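Local atomic coordinates of prenylcyclase (Actinoplanes teichomyceticus, PDB entry 6IJ1), a protein that probably acts on prenyl substrates as a prenyltransferase-like or terpene-cyclase-like enzyme. Residues 251-256 with 270-275; 116-121 with 134-139; 288-293 with 307-312; 175-180 with 207-212. One frame throughout, in Å; residues are numbered along the deposited sequence.

Overall arrangement
Followed from the N terminus, the four contacts close one after another; none nests in or crosses another. Contact 2 comes first, joining helix 112-121 to helix 134-141 across a connection without helix or strand. Contact 4 then brings the end of helix 198-209 against helix 173-182, and contact 1 pairs consecutive helices 246-256 and 265-278. Contact 3 closes last, between the outer strands of a small sheet. Contacts 1 and 4 touch through the salt bridge from Arg254 NH2 to Glu207 OE1 (2.8 Å), whereas contacts 1 and 2 lie on opposite sides of the chain's centre, 36 Å apart between centres.

Contact 1: residues 251-256 with 270-275; sequences LALRAV and AAAGWL
Leu253 turns CG opposite its backbone N (chi1 -173°) and carries CD1 on in an extended line (chi2 166°), which drives that one methyl against Ala271, Ala272 and Leu275. CD1 lies 3.9 Å from Ala271 CB and 4.1 Å from Ala272 CB, and its nearest atom across the contact is Ala272 N, at 3.7 Å. The leucine therefore rests on the backbone of the facing helix as well as on its side chains. On the side of Leu275 the methyls CD1 of Leu253 and CD1 of Leu275 meet at 4.2 Å. The two segments belong to an antiparallel helical hairpin, their axes 155° apart in direction and approaching to 9.9 Å, consistent with the alpha-alpha toroid of terpene cyclases and protein prenyltransferases. Ala271 offers only a methyl group where the CA atoms of Leu253 and Ala271 come to 6.2 Å. No hydrogen bond crosses between the segments, and all four touching residues are buried. Beyond them, Arg254 reaches from the same helix to helices 198-209 and 327-341, while Leu275 O accepts a hydrogen bond from Trp285 NE1, consistent with a QW-like motif.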
loop_
_atom_site.group_PDB
_atom_site.type_symbol
_atom_site.label_atom_id
_atom_site.label_comp_id
_atom_site.label_asym_id
_atom_site.label_seq_id
_atom_site.Cartn_x
_atom_site.Cartn_y
_atom_site.Cartn_z
ATOM N N LEU A 251 -10.121 2.083 -2.172
ATOM C CA LEU A 251 -9.299 3.137 -1.597
ATOM C C LEU A 251 -10.077 4.435 -1.493
ATOM O O LEU A 251 -9.935 5.143 -0.481
ATOM C CB LEU A 251 -8.023 3.305 -2.437
ATOM C CG LEU A 251 -7.129 2.093 -2.341
ATOM C CD1 LEU A 251 -6.178 2.047 -3.553
ATOM C CD2 LEU A 251 -6.340 2.063 -1.003
ATOM N N ALA A 252 -10.910 4.768 -2.484
ATOM C CA ALA A 252 -11.708 5.989 -2.350
ATOM C C ALA A 252 -12.671 5.864 -1.183
ATOM O O ALA A 252 -12.837 6.836 -0.424
ATOM C CB ALA A 252 -12.484 6.258 -3.660
ATOM N N LEU A 253 -13.339 4.701 -1.023
ATOM C CA LEU A 253 -14.210 4.480 0.137
ATOM C C LEU A 253 -13.461 4.797 1.430
ATOM O O LEU A 253 -13.970 5.519 2.314
ATOM C CB LEU A 253 -14.701 3.018 0.090
ATOM C CG LEU A 253 -15.751 2.571 1.092
ATOM C CD1 LEU A 253 -16.316 1.217 0.631
ATOM C CD2 LEU A 253 -15.161 2.407 2.525
ATOM N N ARG A 254 -12.246 4.261 1.548
ATOM C CA ARG A 254 -11.474 4.418 2.787
ATOM C C ARG A 254 -11.087 5.863 3.022
ATOM O O ARG A 254 -11.136 6.299 4.193
ATOM C CB ARG A 254 -10.234 3.544 2.667
ATOM C CG ARG A 254 -10.554 2.096 2.905
ATOM C CD ARG A 254 -9.454 1.132 2.433
ATOM N NE ARG A 254 -8.232 1.384 3.214
ATOM C CZ ARG A 254 -7.101 0.737 2.989
ATOM N NH1 ARG A 254 -7.047 -0.188 2.016
ATOM N NH2 ARG A 254 -6.041 1.043 3.725
ATOM N N ALA A 255 -10.836 6.643 1.964
ATOM C CA ALA A 255 -10.520 8.063 2.131
ATOM C C ALA A 255 -11.769 8.840 2.573
ATOM O O ALA A 255 -11.689 9.746 3.440
ATOM C CB ALA A 255 -9.913 8.618 0.843
ATOM N N VAL A 256 -12.932 8.490 2.023
ATOM C CA VAL A 256 -14.154 9.185 2.448
ATOM C C VAL A 256 -14.377 8.967 3.926
ATOM O O VAL A 256 -14.839 9.878 4.642
ATOM C CB VAL A 256 -15.342 8.667 1.626
ATOM C CG1 VAL A 256 -16.646 9.324 2.185
ATOM C CG2 VAL A 256 -15.219 9.082 0.216
ATOM N N ALA A 270 -22.619 3.248 -1.270
ATOM C CA ALA A 270 -22.654 2.946 -2.718
ATOM C C ALA A 270 -21.394 2.179 -3.133
ATOM O O ALA A 270 -21.522 1.202 -3.876
ATOM C CB ALA A 270 -22.829 4.213 -3.512
ATOM N N ALA A 271 -20.227 2.624 -2.667
ATOM C CA ALA A 271 -18.961 1.955 -3.036
ATOM C C ALA A 271 -18.934 0.545 -2.452
ATOM O O ALA A 271 -18.496 -0.363 -3.132
ATOM C CB ALA A 271 -17.786 2.779 -2.574
ATOM N N ALA A 272 -19.416 0.382 -1.224
ATOM C CA ALA A 272 -19.438 -0.965 -0.610
ATOM C C ALA A 272 -20.363 -1.879 -1.420
ATOM O O ALA A 272 -20.030 -3.044 -1.582
ATOM C CB ALA A 272 -19.860 -0.886 0.836
ATOM N N GLY A 273 -21.497 -1.349 -1.875
ATOM C CA GLY A 273 -22.438 -2.139 -2.687
ATOM C C GLY A 273 -21.813 -2.529 -4.012
ATOM O O GLY A 273 -21.985 -3.669 -4.427
ATOM N N TRP A 274 -21.140 -1.587 -4.668
ATOM C CA TRP A 274 -20.456 -1.923 -5.924
ATOM C C TRP A 274 -19.428 -3.032 -5.694
ATOM O O TRP A 274 -19.379 -4.037 -6.430
ATOM C CB TRP A 274 -19.806 -0.686 -6.567
ATOM C CG TRP A 274 -19.267 -0.951 -7.968
ATOM C CD1 TRP A 274 -19.928 -0.735 -9.137
ATOM C CD2 TRP A 274 -17.995 -1.544 -8.309
ATOM N NE1 TRP A 274 -19.118 -1.121 -10.209
ATOM C CE2 TRP A 274 -17.948 -1.635 -9.699
ATOM C CE3 TRP A 274 -16.902 -2.009 -7.554
ATOM C CZ2 TRP A 274 -16.837 -2.165 -10.373
ATOM C CZ3 TRP A 274 -15.777 -2.503 -8.237
ATOM C CH2 TRP A 274 -15.775 -2.606 -9.616
ATOM N N LEU A 275 -18.586 -2.899 -4.652
ATOM C CA LEU A 275 -17.629 -3.962 -4.351
ATOM C C LEU A 275 -18.318 -5.286 -4.078
ATOM O O LEU A 275 -17.857 -6.326 -4.572
ATOM C CB LEU A 275 -16.721 -3.559 -3.147
ATOM C CG LEU A 275 -15.810 -2.404 -3.501
ATOM C CD1 LEU A 275 -15.253 -1.727 -2.206
ATOM C CD2 LEU A 275 -14.680 -2.831 -4.414
#

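Contact 2: residues 116-121 with 134-139; sequences WEFLAR and PDLAKA
Leu136 and Arg121 carry most of this contact, with Phe118 filling in beside them. They join two successive helices in a helix-loop-helix unit, where the segments run almost at right angles (101° between directions) with axes 11.7 Å apart at closest. The isobutyl group of Leu136 comes up from the opposite direction to the arginine and lies over one face of its guanidinium: Leu136 CG stands 3.1 Å above that plane, toward its rim, and Leu136 CD1 is 3.4 Å from Arg121 CZ. The arginine chain bends at chi3 (67°), and its flat group lies across the leucine. The same methyl, Leu136 CD1, also touches Phe118 CE2 at 3.7 Å, reaching the ring obliquely, so one branch is shared by a buried aromatic and a charged group. The guanidinium face would probably lose its apolar cover, and a gap would open beside the Phe118 ring, if an alanine stood in place of Leu136.

At the guanidinium rim, Asp135 takes over. Arg121 NH1 and Asp135 OD2 form a salt bridge of 2.7 Å, but the hydrogen bond within it is weak, and the carboxylate plane is rotated 65° from the guanidinium. Water 1 adds a second link, accepting from Arg121 NE at 2.6 Å and donating to Asp135 OD2 at 2.6 Å; OD2 is thus gripped by both the water and NH1. The other carboxylate oxygen, Asp135 OD1, accepts a weak bond from the amide Leu136 N, 3.0 Å away.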
loop_
_atom_site.group_PDB
_atom_site.type_symbol
_atom_site.label_atom_id
_atom_site.label_comp_id
_atom_site.label_asym_id
_atom_site.label_seq_id
_atom_site.Cartn_x
_atom_site.Cartn_y
_atom_site.Cartn_z
ATOM N N TRP A 116 13.226 0.577 12.772
ATOM C CA TRP A 116 13.100 2.036 12.874
ATOM C C TRP A 116 14.332 2.756 12.353
ATOM O O TRP A 116 14.214 3.793 11.685
ATOM C CB TRP A 116 12.850 2.498 14.332
ATOM C CG TRP A 116 11.698 1.805 14.999
ATOM C CD1 TRP A 116 11.711 1.202 16.246
ATOM C CD2 TRP A 116 10.327 1.744 14.570
ATOM N NE1 TRP A 116 10.489 0.722 16.558
ATOM C CE2 TRP A 116 9.605 1.036 15.548
ATOM C CE3 TRP A 116 9.657 2.188 13.414
ATOM C CZ2 TRP A 116 8.239 0.746 15.436
ATOM C CZ3 TRP A 116 8.295 1.954 13.327
ATOM C CH2 TRP A 116 7.611 1.223 14.300
ATOM N N GLU A 117 15.538 2.246 12.692
ATOM C CA GLU A 117 16.738 2.902 12.219
ATOM C C GLU A 117 16.827 2.845 10.708
ATOM O O GLU A 117 17.240 3.809 10.074
ATOM C CB GLU A 117 17.972 2.254 12.847
ATOM C CG GLU A 117 18.018 2.549 14.372
ATOM C CD GLU A 117 19.052 1.659 15.094
ATOM O OE1 GLU A 117 19.636 0.755 14.433
ATOM O OE2 GLU A 117 19.278 1.870 16.317
ATOM N N PHE A 118 16.438 1.718 10.126
ATOM C CA PHE A 118 16.428 1.633 8.663
ATOM C C PHE A 118 15.509 2.689 8.070
ATOM O O PHE A 118 15.913 3.425 7.164
ATOM C CB PHE A 118 16.040 0.224 8.240
ATOM C CG PHE A 118 15.925 0.006 6.772
ATOM C CD1 PHE A 118 14.713 0.240 6.125
ATOM C CD2 PHE A 118 16.997 -0.544 6.074
ATOM C CE1 PHE A 118 14.568 -0.033 4.752
ATOM C CE2 PHE A 118 16.892 -0.797 4.667
ATOM C CZ PHE A 118 15.656 -0.556 4.028
ATOM N N LEU A 119 14.259 2.784 8.593
ATOM C CA LEU A 119 13.341 3.803 8.091
ATOM C C LEU A 119 13.912 5.196 8.250
ATOM O O LEU A 119 13.808 6.021 7.345
ATOM C CB LEU A 119 11.962 3.733 8.759
ATOM C CG LEU A 119 11.178 2.481 8.383
ATOM C CD1 LEU A 119 9.813 2.446 9.145
ATOM C CD2 LEU A 119 10.955 2.388 6.833
ATOM N N ALA A 120 14.547 5.501 9.427
ATOM C CA ALA A 120 15.077 6.856 9.593
ATOM C C ALA A 120 16.107 7.219 8.518
ATOM O O ALA A 120 16.197 8.404 8.152
ATOM C CB ALA A 120 15.723 6.972 10.986
ATOM N N ARG A 121 16.893 6.238 8.023
ATOM C CA ARG A 121 17.843 6.527 6.955
ATOM C C ARG A 121 17.163 7.018 5.691
ATOM O O ARG A 121 17.830 7.695 4.877
ATOM C CB ARG A 121 18.670 5.278 6.656
ATOM C CG ARG A 121 19.617 4.977 7.796
ATOM C CD ARG A 121 20.374 3.679 7.539
ATOM N NE ARG A 121 21.261 3.871 6.402
ATOM C CZ ARG A 121 22.295 3.089 6.123
ATOM N NH1 ARG A 121 23.047 3.344 5.060
ATOM N NH2 ARG A 121 22.573 2.052 6.906
ATOM N N PRO A 134 20.802 5.498 -1.386
ATOM C CA PRO A 134 21.886 5.086 -2.299
ATOM C C PRO A 134 22.884 4.149 -1.637
ATOM O O PRO A 134 23.298 3.159 -2.244
ATOM C CB PRO A 134 22.531 6.420 -2.693
ATOM C CG PRO A 134 21.503 7.435 -2.456
ATOM C CD PRO A 134 20.645 6.948 -1.321
ATOM N N ASP A 135 23.282 4.428 -0.389
ATOM C CA ASP A 135 24.351 3.606 0.176
ATOM C C ASP A 135 23.874 2.187 0.427
ATOM O O ASP A 135 24.577 1.232 0.078
ATOM C CB ASP A 135 24.912 4.228 1.455
ATOM C CG ASP A 135 23.846 4.837 2.315
ATOM O OD1 ASP A 135 22.685 4.912 1.855
ATOM O OD2 ASP A 135 24.177 5.256 3.443
ATOM N N LEU A 136 22.658 2.018 0.985
ATOM C CA LEU A 136 22.145 0.675 1.259
ATOM C C LEU A 136 21.759 -0.098 -0.002
ATOM O O LEU A 136 21.796 -1.336 0.030
ATOM C CB LEU A 136 20.938 0.725 2.205
ATOM C CG LEU A 136 21.236 1.122 3.666
ATOM C CD1 LEU A 136 19.936 1.253 4.511
ATOM C CD2 LEU A 136 22.198 0.140 4.329
ATOM N N ALA A 137 21.395 0.580 -1.106
ATOM C CA ALA A 137 20.962 -0.088 -2.322
ATOM C C ALA A 137 22.086 -0.220 -3.313
ATOM O O ALA A 137 21.863 -0.764 -4.401
ATOM C CB ALA A 137 19.825 0.677 -3.008
ATOM N N LYS A 138 23.279 0.282 -2.954
ATOM C CA LYS A 138 24.375 0.454 -3.923
ATOM C C LYS A 138 24.710 -0.842 -4.653
ATOM O O LYS A 138 24.917 -0.852 -5.876
ATOM C CB LYS A 138 25.633 0.969 -3.211
ATOM C CG LYS A 138 26.496 1.945 -4.037
ATOM C CD LYS A 138 27.983 1.912 -3.618
ATOM C CE LYS A 138 28.902 2.604 -4.649
ATOM N NZ LYS A 138 28.496 4.040 -4.928
ATOM N N ALA A 139 24.814 -1.933 -3.899
ATOM C CA ALA A 139 25.241 -3.205 -4.460
ATOM C C ALA A 139 24.276 -3.672 -5.533
ATOM O O ALA A 139 24.692 -4.152 -6.593
ATOM C CB ALA A 139 25.358 -4.255 -3.346
HETATM O O HOH W 1 21.874 5.725 4.631
#

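Contact 3: residues 288-293 with 307-312; sequences SARLRM and WTFDGV
Arg292 and Trp307 face each other with CA atoms 8.1 Å apart, while Arg290 and Asp310 stand 9.7 Å apart; these pairs lie in or beside the outer strands 291-292 and 308-309 of a three-stranded mixed sheet, which strand 319-321 separates, and no direct hydrogen bond joins the two segments. The main side-chain contact is a CH-pi interaction. Arg292 CB sits over the six-membered ring of Trp307, 4.0 Å from its centroid and 20° off the normal, displaced toward the rim. Arg292 CG lies between the backbone N and the carbonyl carbon of its own residue (chi1 58°), after which the extended chain runs on across the indole, and Arg292 CD comes 3.7 Å from Trp307 CZ2. It is thus the aliphatic part of the arginine that covers the ring. In the plane of the indole, Met293 O approaches its edge at CZ3, 3.8 Å away.

The polar end of Arg292 looks elsewhere: NE and NH2 bond to the backbone carbonyls of Tyr193 and Ala192, and NH2 also makes a salt bridge to Asp302.

Arg290 and Asp310 are joined through water 2, which accepts from Arg290 NH2 at 2.8 Å and donates to Asp310 OD1 at 2.8 Å. The same nitrogen, Arg290 NH2, passes Phe309 CD1 at 4.3 Å, obliquely to the ring. Strand 319-321 fills the middle of the sheet, antiparallel to 291-292 and parallel to 308-309; Ile320 on it touches Arg290, Arg292, Trp307 and Phe309, while Ala289 meets helices 246-256 and 327-341.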
loop_
_atom_site.group_PDB
_atom_site.type_symbol
_atom_site.label_atom_id
_atom_site.label_comp_id
_atom_site.label_asym_id
_atom_site.label_seq_id
_atom_site.Cartn_x
_atom_site.Cartn_y
_atom_site.Cartn_z
ATOM N N SER A 288 -6.364 -5.265 -9.877
ATOM C CA SER A 288 -6.420 -3.871 -10.286
ATOM C C SER A 288 -5.456 -3.033 -9.452
ATOM O O SER A 288 -5.522 -1.791 -9.503
ATOM C CB SER A 288 -7.884 -3.375 -10.156
ATOM O OG SER A 288 -8.487 -3.796 -8.923
ATOM N N ALA A 289 -4.528 -3.664 -8.747
ATOM C CA ALA A 289 -3.548 -2.916 -7.958
ATOM C C ALA A 289 -2.398 -2.557 -8.905
ATOM O O ALA A 289 -1.371 -3.233 -8.974
ATOM C CB ALA A 289 -3.101 -3.753 -6.747
ATOM N N ARG A 290 -2.608 -1.488 -9.670
ATOM C CA ARG A 290 -1.768 -1.197 -10.835
ATOM C C ARG A 290 -0.573 -0.372 -10.383
ATOM O O ARG A 290 -0.713 0.803 -10.015
ATOM C CB ARG A 290 -2.567 -0.459 -11.925
ATOM C CG ARG A 290 -3.822 -1.245 -12.408
ATOM C CD ARG A 290 -3.504 -2.724 -12.816
ATOM N NE ARG A 290 -2.940 -2.851 -14.151
ATOM C CZ ARG A 290 -3.683 -2.940 -15.285
ATOM N NH1 ARG A 290 -4.949 -2.819 -15.264
ATOM N NH2 ARG A 290 -3.112 -3.030 -16.442
ATOM N N LEU A 291 0.573 -1.023 -10.384
ATOM C CA LEU A 291 1.830 -0.494 -9.862
ATOM C C LEU A 291 2.646 -0.044 -11.057
ATOM O O LEU A 291 2.883 -0.835 -11.974
ATOM C CB LEU A 291 2.536 -1.619 -9.090
ATOM C CG LEU A 291 3.715 -1.408 -8.160
ATOM C CD1 LEU A 291 4.036 -2.791 -7.629
ATOM C CD2 LEU A 291 4.833 -0.903 -9.034
ATOM N N ARG A 292 3.106 1.197 -11.057
ATOM C CA ARG A 292 3.980 1.629 -12.154
ATOM C C ARG A 292 5.425 1.556 -11.685
ATOM O O ARG A 292 5.800 2.213 -10.691
ATOM C CB ARG A 292 3.601 3.008 -12.664
ATOM C CG ARG A 292 3.614 4.128 -11.640
ATOM C CD ARG A 292 3.071 5.428 -12.242
ATOM N NE ARG A 292 3.121 6.523 -11.288
ATOM C CZ ARG A 292 2.526 7.689 -11.466
ATOM N NH1 ARG A 292 1.873 7.964 -12.623
ATOM N NH2 ARG A 292 2.554 8.619 -10.517
ATOM N N MET A 293 6.210 0.726 -12.362
ATOM C CA MET A 293 7.634 0.595 -12.031
ATOM C C MET A 293 8.376 1.771 -12.672
ATOM O O MET A 293 8.908 1.695 -13.794
ATOM C CB MET A 293 8.178 -0.760 -12.506
ATOM C CG MET A 293 7.799 -1.939 -11.662
ATOM S SD MET A 293 8.377 -1.717 -9.960
ATOM C CE MET A 293 10.105 -1.464 -10.265
ATOM N N TRP A 307 4.559 4.125 -20.907
ATOM C CA TRP A 307 4.616 2.898 -20.141
ATOM C C TRP A 307 4.355 1.689 -21.034
ATOM O O TRP A 307 3.487 1.744 -21.930
ATOM C CB TRP A 307 3.534 2.907 -19.049
ATOM C CG TRP A 307 3.612 4.061 -18.144
ATOM C CD1 TRP A 307 2.868 5.186 -18.173
ATOM C CD2 TRP A 307 4.528 4.198 -17.041
ATOM N NE1 TRP A 307 3.250 6.052 -17.144
ATOM C CE2 TRP A 307 4.250 5.439 -16.429
ATOM C CE3 TRP A 307 5.491 3.360 -16.483
ATOM C CZ2 TRP A 307 4.966 5.909 -15.326
ATOM C CZ3 TRP A 307 6.219 3.853 -15.371
ATOM C CH2 TRP A 307 5.917 5.090 -14.803
ATOM N N THR A 308 5.051 0.599 -20.764
ATOM C CA THR A 308 4.666 -0.725 -21.229
ATOM C C THR A 308 3.764 -1.342 -20.181
ATOM O O THR A 308 3.531 -0.721 -19.132
ATOM C CB THR A 308 5.861 -1.634 -21.412
ATOM O OG1 THR A 308 6.519 -1.816 -20.134
ATOM C CG2 THR A 308 6.861 -0.972 -22.387
ATOM N N PHE A 309 3.266 -2.538 -20.437
ATOM C CA PHE A 309 2.350 -3.210 -19.522
ATOM C C PHE A 309 2.783 -4.634 -19.243
ATOM O O PHE A 309 3.200 -5.377 -20.162
ATOM C CB PHE A 309 0.890 -3.191 -20.047
ATOM C CG PHE A 309 0.356 -1.831 -20.163
ATOM C CD1 PHE A 309 -0.285 -1.237 -19.076
ATOM C CD2 PHE A 309 0.474 -1.128 -21.367
ATOM C CE1 PHE A 309 -0.748 0.051 -19.177
ATOM C CE2 PHE A 309 -0.021 0.167 -21.479
ATOM C CZ PHE A 309 -0.640 0.748 -20.371
ATOM N N ASP A 310 2.697 -5.009 -17.966
ATOM C CA ASP A 310 2.961 -6.396 -17.509
ATOM C C ASP A 310 4.356 -6.882 -17.918
ATOM O O ASP A 310 4.514 -8.071 -18.147
ATOM C CB ASP A 310 1.820 -7.322 -17.935
ATOM C CG ASP A 310 0.453 -6.775 -17.552
ATOM O OD1 ASP A 310 0.192 -6.639 -16.356
ATOM O OD2 ASP A 310 -0.325 -6.500 -18.452
ATOM N N GLY A 311 5.333 -5.979 -17.942
ATOM C CA GLY A 311 6.718 -6.369 -18.251
ATOM C C GLY A 311 7.317 -7.184 -17.118
ATOM O O GLY A 311 6.905 -7.004 -15.973
ATOM N N VAL A 312 8.246 -8.075 -17.446
ATOM C CA VAL A 312 8.913 -8.945 -16.436
ATOM C C VAL A 312 10.415 -8.956 -16.725
ATOM O O VAL A 312 10.799 -8.605 -17.837
ATOM C CB VAL A 312 8.349 -10.376 -16.457
ATOM C CG1 VAL A 312 6.870 -10.404 -16.128
ATOM C CG2 VAL A 312 8.607 -11.049 -17.788
HETATM O O HOH W 2 -0.579 -3.990 -15.780
#

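Contact 4: residues 175-180 with 207-212; sequences HVVNGL and ESLATV. With IMD (imidazole), chain B.
Val177, Leu180 and Leu209 form the apolar part of the contact, completed by Val212. The CA atoms of Val177 and Leu209 lie 7.5 Å apart. Leu209 places CG opposite its carbonyl carbon (chi1 -70°), and together with chi2 (161°) this brings the CD2 branch to both partners on helix 173-182. Leu209 CD2 touches Val177 CG1 at 3.8 Å, the two side chains running alongside in opposite senses, and it meets Leu180 CD2 at 3.9 Å, where the chains cross at a slant. Val177 CG1 also has Val212 CG1 opposite it, tip to tip, at 4.2 Å. With an alanine in place of Leu209, Val177 CG1 and Leu180 CD2 would probably lose their common partner and border a gap. Helices 173-182 and 198-209 are consistent with part of an alpha-alpha toroid, and Leu180 O accepts from Trp190 NE1.

No hydrogen bond crosses the contact. Within 207-212, a type I turn spans Leu209 to Val212, closed by Val212 N to Leu209 O at 3.1 Å, and brings Val212 up to Val177. Thr211 OG1 donates to Ser208 O at 2.6 Å, tilted 19° from the carbonyl plane.

A bound imidazole, probably from the crystallisation liquor, donates a weak hydrogen bond from N1 to Ser208 OG at 3.1 Å.

Helix 173-182 therefore meets 207-212 through aliphatic side chains, so their attachment rests on shape and on burial of apolar surface, while the polar groups of 207-212 find partners away from that interface: Ser208 OG with the Ala162 and Leu204 carbonyls, Thr211 OG1 also with Arg173, and Glu207 with Arg254.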
loop_
_atom_site.group_PDB
_atom_site.type_symbol
_atom_site.label_atom_id
_atom_site.label_comp_id
_atom_site.label_asym_id
_atom_site.label_seq_id
_atom_site.Cartn_x
_atom_site.Cartn_y
_atom_site.Cartn_z
ATOM N N HIS A 175 8.308 15.507 11.822
ATOM C CA HIS A 175 8.943 15.974 10.609
ATOM C C HIS A 175 8.313 15.309 9.375
ATOM O O HIS A 175 8.047 15.975 8.368
ATOM C CB HIS A 175 10.436 15.663 10.734
ATOM C CG HIS A 175 11.237 15.947 9.516
ATOM N ND1 HIS A 175 11.455 17.231 9.070
ATOM C CD2 HIS A 175 11.927 15.131 8.676
ATOM C CE1 HIS A 175 12.235 17.196 8.002
ATOM N NE2 HIS A 175 12.524 15.937 7.736
ATOM N N VAL A 176 8.085 14.004 9.463
ATOM C CA VAL A 176 7.521 13.252 8.336
ATOM C C VAL A 176 6.067 13.645 8.104
ATOM O O VAL A 176 5.646 13.858 6.953
ATOM C CB VAL A 176 7.672 11.749 8.591
ATOM C CG1 VAL A 176 6.940 10.942 7.485
ATOM C CG2 VAL A 176 9.155 11.324 8.574
ATOM N N VAL A 177 5.275 13.743 9.179
ATOM C CA VAL A 177 3.890 14.188 9.014
ATOM C C VAL A 177 3.839 15.578 8.376
ATOM O O VAL A 177 2.993 15.840 7.506
ATOM C CB VAL A 177 3.182 14.167 10.376
ATOM C CG1 VAL A 177 1.867 14.998 10.303
ATOM C CG2 VAL A 177 2.879 12.705 10.869
ATOM N N ASN A 178 4.726 16.511 8.800
ATOM C CA ASN A 178 4.712 17.840 8.193
ATOM C C ASN A 178 5.003 17.775 6.709
ATOM O O ASN A 178 4.348 18.471 5.923
ATOM C CB ASN A 178 5.709 18.788 8.894
ATOM C CG ASN A 178 5.171 19.227 10.234
ATOM O OD1 ASN A 178 3.958 19.193 10.436
ATOM N ND2 ASN A 178 6.047 19.619 11.144
ATOM N N GLY A 179 5.936 16.898 6.311
ATOM C CA GLY A 179 6.273 16.765 4.909
ATOM C C GLY A 179 5.106 16.168 4.141
ATOM O O GLY A 179 4.789 16.623 3.031
ATOM N N LEU A 180 4.435 15.197 4.745
ATOM C CA LEU A 180 3.259 14.603 4.094
ATOM C C LEU A 180 2.164 15.640 3.904
ATOM O O LEU A 180 1.606 15.784 2.798
ATOM C CB LEU A 180 2.761 13.431 4.920
ATOM C CG LEU A 180 1.528 12.693 4.403
ATOM C CD1 LEU A 180 1.821 12.089 2.951
ATOM C CD2 LEU A 180 1.124 11.572 5.326
ATOM N N GLU A 207 -5.598 7.613 6.560
ATOM C CA GLU A 207 -5.610 6.648 7.642
ATOM C C GLU A 207 -4.395 6.841 8.557
ATOM O O GLU A 207 -4.519 6.771 9.792
ATOM C CB GLU A 207 -5.640 5.223 7.059
ATOM C CG GLU A 207 -7.024 4.957 6.390
ATOM C CD GLU A 207 -7.169 3.575 5.856
ATOM O OE1 GLU A 207 -6.167 2.822 5.861
ATOM O OE2 GLU A 207 -8.267 3.230 5.402
ATOM N N SER A 208 -3.221 7.093 7.970
ATOM C CA SER A 208 -2.044 7.368 8.795
ATOM C C SER A 208 -2.212 8.616 9.629
ATOM O O SER A 208 -1.780 8.626 10.804
ATOM C CB SER A 208 -0.828 7.536 7.901
ATOM O OG SER A 208 -0.434 6.219 7.409
ATOM N N LEU A 209 -2.760 9.681 9.021
ATOM C CA LEU A 209 -2.855 10.990 9.682
ATOM C C LEU A 209 -3.962 10.996 10.712
ATOM O O LEU A 209 -3.971 11.899 11.585
ATOM C CB LEU A 209 -3.074 12.084 8.639
ATOM C CG LEU A 209 -1.956 12.499 7.642
ATOM C CD1 LEU A 209 -2.399 13.253 6.382
ATOM C CD2 LEU A 209 -0.815 13.316 8.291
ATOM N N ALA A 210 -4.886 10.039 10.665
ATOM C CA ALA A 210 -5.978 10.023 11.653
ATOM C C ALA A 210 -5.434 9.792 13.037
ATOM O O ALA A 210 -6.117 10.057 14.013
ATOM C CB ALA A 210 -6.975 8.944 11.293
ATOM N N THR A 211 -4.170 9.392 13.111
ATOM C CA THR A 211 -3.563 8.964 14.338
ATOM C C THR A 211 -2.717 10.088 14.953
ATOM O O THR A 211 -2.061 9.875 15.990
ATOM C CB THR A 211 -2.758 7.663 14.058
ATOM O OG1 THR A 211 -1.577 7.955 13.330
ATOM C CG2 THR A 211 -3.522 6.637 13.160
ATOM N N VAL A 212 -2.801 11.307 14.389
ATOM C CA VAL A 212 -2.017 12.501 14.752
ATOM C C VAL A 212 -2.832 13.789 14.847
ATOM O O VAL A 212 -3.653 14.096 13.973
ATOM C CB VAL A 212 -0.890 12.671 13.708
ATOM C CG1 VAL A 212 -0.245 14.027 13.794
ATOM C CG2 VAL A 212 0.138 11.540 13.909
HETATM N N1 IMD B . -1.924 3.690 6.552
HETATM C C2 IMD B . -2.823 2.737 6.125
HETATM N N3 IMD B . -2.118 1.628 5.778
HETATM C C4 IMD B . -0.812 1.882 6.032
HETATM C C5 IMD B . -0.644 3.170 6.516
#